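Local coordinates for periplasmic divalent cation tolerance protein (Synechococcus elongatus, PDB 6GDX) that is a trimeric PII-like protein of the CutA family that may carry or signal with a small molecule rather than confer heavy-metal tolerance, at residues Q51-A56 / D95-W100. Numbering follows the deposited sequence. Where two conformers were deposited one is given.
Sequences QAAVEA and DALQQW
W100 N donates to A96 O at 2.9 Å, a bond that stays within its own helix; what W100 sends across to A52 and A53 is its indole, and no hydrogen bond joins the two segments. CG lies anti to the backbone N (chi1 179°), and chi2 of 91° stands the ring across the CA–CB–CG plane, with the outer end of the six-membered ring reaching the last turns of helix 43-55. There A52 CB sits at the ring edge, in its plane, 3.7 Å from W100 CZ2. A53 comes at the next carbons: its CB is 3.7 Å from W100 CH2 and 3.8 Å from CZ3. The backbone joins in too, with A53 N obliquely placed 3.5 Å from W100 CH2. Beside the indole, L97 adds a looser touch, its CD1 4.5 Å from A53 CB.

Both helices pack on one side of the four-stranded sheet of the ferredoxin-like fold; their short segment axes approach to 11.7 Å, with N-to-C directions 140° apart, nearer antiparallel than parallel. F87 of strand 76-90 meets both A53 and L97 from the sheet, while L58, in the loop after helix 43-55, packs against L97 and W100. With methyl groups on one side and a large aromatic on the other, the two helices are bridged at a wide spacing mainly by one long side chain, through mostly apolar van der Waals contact, so shape and not directional bonding governs how they meet.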
ATOM      1  N   GLN B  51      14.533   6.566  10.875  1.00 10.91           N
ATOM      2  CA  GLN B  51      15.204   6.384  12.157  1.00 11.66           C
ATOM      3  C   GLN B  51      14.801   7.478  13.138  1.00 11.21           C
ATOM      4  O   GLN B  51      14.526   7.206  14.316  1.00 12.00           O
ATOM      5  CB  GLN B  51      16.710   6.408  11.932  1.00 14.35           C
ATOM      6  CG  GLN B  51      17.524   6.291  13.209  1.00 17.92           C
ATOM      7  CD  GLN B  51      17.740   4.867  13.623  1.00 23.17           C
ATOM      8  OE1 GLN B  51      17.633   3.943  12.810  1.00 28.79           O
ATOM      9  NE2 GLN B  51      18.070   4.670  14.893  1.00 29.23           N
ATOM     10  N   ALA B  52      14.769   8.713  12.670  1.00 11.56           N
ATOM     11  CA  ALA B  52      14.456   9.833  13.532  1.00 12.02           C
ATOM     12  C   ALA B  52      13.032   9.760  14.055  1.00 11.66           C
ATOM     13  O   ALA B  52      12.739  10.114  15.221  1.00 12.31           O
ATOM     14  CB  ALA B  52      14.727  11.158  12.821  1.00 13.08           C
ATOM     15  N   ALA B  53      12.087   9.316  13.227  1.00 11.03           N
ATOM     16  CA  ALA B  53      10.688   9.232  13.668  1.00 10.62           C
ATOM     17  C   ALA B  53      10.504   8.154  14.724  1.00 10.29           C
ATOM     18  O   ALA B  53       9.740   8.347  15.683  1.00 11.25           O
ATOM     19  CB  ALA B  53       9.796   8.950  12.467  1.00 10.90           C
ATOM     20  N   VAL B  54      11.165   7.012  14.552  1.00  9.86           N
ATOM     21  CA  VAL B  54      11.096   5.945  15.536  1.00 10.90           C
ATOM     22  C   VAL B  54      11.772   6.392  16.843  1.00 11.04           C
ATOM     23  O   VAL B  54      11.238   6.158  17.924  1.00 11.54           O
ATOM     24  CB  VAL B  54      11.678   4.646  14.988  1.00 11.08           C
ATOM     25  CG1 VAL B  54      11.619   3.570  16.068  1.00 12.85           C
ATOM     26  CG2 VAL B  54      10.880   4.174  13.780  1.00 11.04           C
ATOM     27  N   GLU B  55      12.893   7.073  16.722  1.00 11.31           N
ATOM     28  CA  GLU B  55      13.645   7.533  17.886  1.00 12.68           C
ATOM     29  C   GLU B  55      12.822   8.496  18.729  1.00 13.30           C
ATOM     30  O   GLU B  55      12.948   8.504  19.970  1.00 14.94           O
ATOM     31  CB  GLU B  55      14.956   8.170  17.438  1.00 13.64           C
ATOM     32  CG  GLU B  55      15.925   8.489  18.575  1.00 18.05           C
ATOM     33  CD  GLU B  55      17.332   7.974  18.272  1.00 25.66           C
ATOM     34  OE1 GLU B  55      17.571   6.744  18.342  1.00 30.11           O
ATOM     35  OE2 GLU B  55      18.183   8.799  17.929  1.00 31.15           O
ATOM     36  N   ALA B  56      12.015   9.329  18.085  1.00 12.98           N
ATOM     37  CA  ALA B  56      11.160  10.295  18.745  1.00 14.29           C
ATOM     38  C   ALA B  56       9.839   9.740  19.259  1.00 13.34           C
ATOM     39  O   ALA B  56       9.032  10.493  19.813  1.00 13.74           O
ATOM     40  CB  ALA B  56      10.909  11.453  17.791  1.00 15.86           C
ATOM     41  N   ASP B  95      -1.200  13.447  14.583  1.00 12.81           N
ATOM     42  CA  ASP B  95      -1.047  14.874  14.414  0.50 14.08           C
ATOM     43  C   ASP B  95       0.415  15.294  14.708  1.00 13.99           C
ATOM     44  O   ASP B  95       1.002  16.074  13.975  1.00 14.06           O
ATOM     45  CB  ASP B  95      -2.085  15.602  15.292  0.50 13.99           C
ATOM     46  CG  ASP B  95      -2.223  17.070  14.966  0.50 15.21           C
ATOM     47  OD1 ASP B  95      -1.478  17.854  15.561  0.50 17.75           O
ATOM     48  OD2 ASP B  95      -3.115  17.444  14.177  0.50 17.26           O
ATOM     49  N   ALA B  96       0.987  14.773  15.807  1.00 12.91           N
ATOM     50  CA  ALA B  96       2.380  15.090  16.165  1.00 13.24           C
ATOM     51  C   ALA B  96       3.339  14.611  15.084  1.00 12.26           C
ATOM     52  O   ALA B  96       4.319  15.294  14.749  1.00 12.90           O
ATOM     53  CB  ALA B  96       2.778  14.502  17.512  1.00 13.73           C
ATOM     54  N   LEU B  97       3.076  13.429  14.502  1.00 11.41           N
ATOM     55  CA  LEU B  97       3.922  12.935  13.432  1.00 11.62           C
ATOM     56  C   LEU B  97       3.868  13.872  12.230  1.00 11.63           C
ATOM     57  O   LEU B  97       4.917  14.230  11.671  1.00 12.77           O
ATOM     58  CB  LEU B  97       3.530  11.504  13.050  1.00 11.70           C
ATOM     59  CG  LEU B  97       4.250  10.926  11.826  1.00 11.73           C
ATOM     60  CD1 LEU B  97       5.739  10.792  12.014  1.00 12.09           C
ATOM     61  CD2 LEU B  97       3.660   9.568  11.479  1.00 11.62           C
ATOM     62  N   GLN B  98       2.675  14.268  11.818  1.00 12.73           N
ATOM     63  CA  GLN B  98       2.520  15.179  10.661  0.50 14.01           C
ATOM     64  C   GLN B  98       3.202  16.525  10.919  1.00 14.30           C
ATOM     65  O   GLN B  98       3.878  17.066  10.031  1.00 15.60           O
ATOM     66  CB  GLN B  98       1.032  15.361  10.297  0.50 16.05           C
ATOM     67  CG  GLN B  98       0.706  16.501   9.328  0.50 17.84           C
ATOM     68  CD  GLN B  98       1.522  16.462   8.055  0.50 19.74           C
ATOM     69  OE1 GLN B  98       1.971  15.404   7.612  0.50 20.92           O
ATOM     70  NE2 GLN B  98       1.712  17.624   7.447  0.50 21.55           N
ATOM     71  N   GLN B  99       3.034  17.046  12.128  1.00 14.51           N
ATOM     72  CA  GLN B  99       3.652  18.324  12.506  1.00 15.98           C
ATOM     73  C   GLN B  99       5.172  18.216  12.475  1.00 15.46           C
ATOM     74  O   GLN B  99       5.860  19.106  11.961  1.00 17.81           O
ATOM     75  CB  GLN B  99       3.198  18.742  13.904  1.00 17.37           C
ATOM     76  N   TRP B 100       5.697  17.101  12.975  1.00 13.92           N
ATOM     77  CA  TRP B 100       7.128  16.851  12.967  1.00 13.89           C
ATOM     78  C   TRP B 100       7.640  16.726  11.548  1.00 14.78           C
ATOM     79  O   TRP B 100       8.684  17.297  11.205  1.00 15.75           O
ATOM     80  CB  TRP B 100       7.405  15.601  13.787  1.00 14.17           C
ATOM     81  CG  TRP B 100       8.779  15.149  13.911  1.00 14.27           C
ATOM     82  CD1 TRP B 100       9.681  15.478  14.880  1.00 15.60           C
ATOM     83  CD2 TRP B 100       9.396  14.174  13.089  1.00 14.30           C
ATOM     84  NE1 TRP B 100      10.839  14.790  14.677  1.00 16.05           N
ATOM     85  CE2 TRP B 100      10.682  13.978  13.581  1.00 14.99           C
ATOM     86  CE3 TRP B 100       8.971  13.436  11.963  1.00 14.36           C
ATOM     87  CZ2 TRP B 100      11.566  13.074  12.996  1.00 16.16           C
ATOM     88  CZ3 TRP B 100       9.838  12.550  11.389  1.00 16.23           C
ATOM     89  CH2 TRP B 100      11.130  12.389  11.883  1.00 15.97           C
TER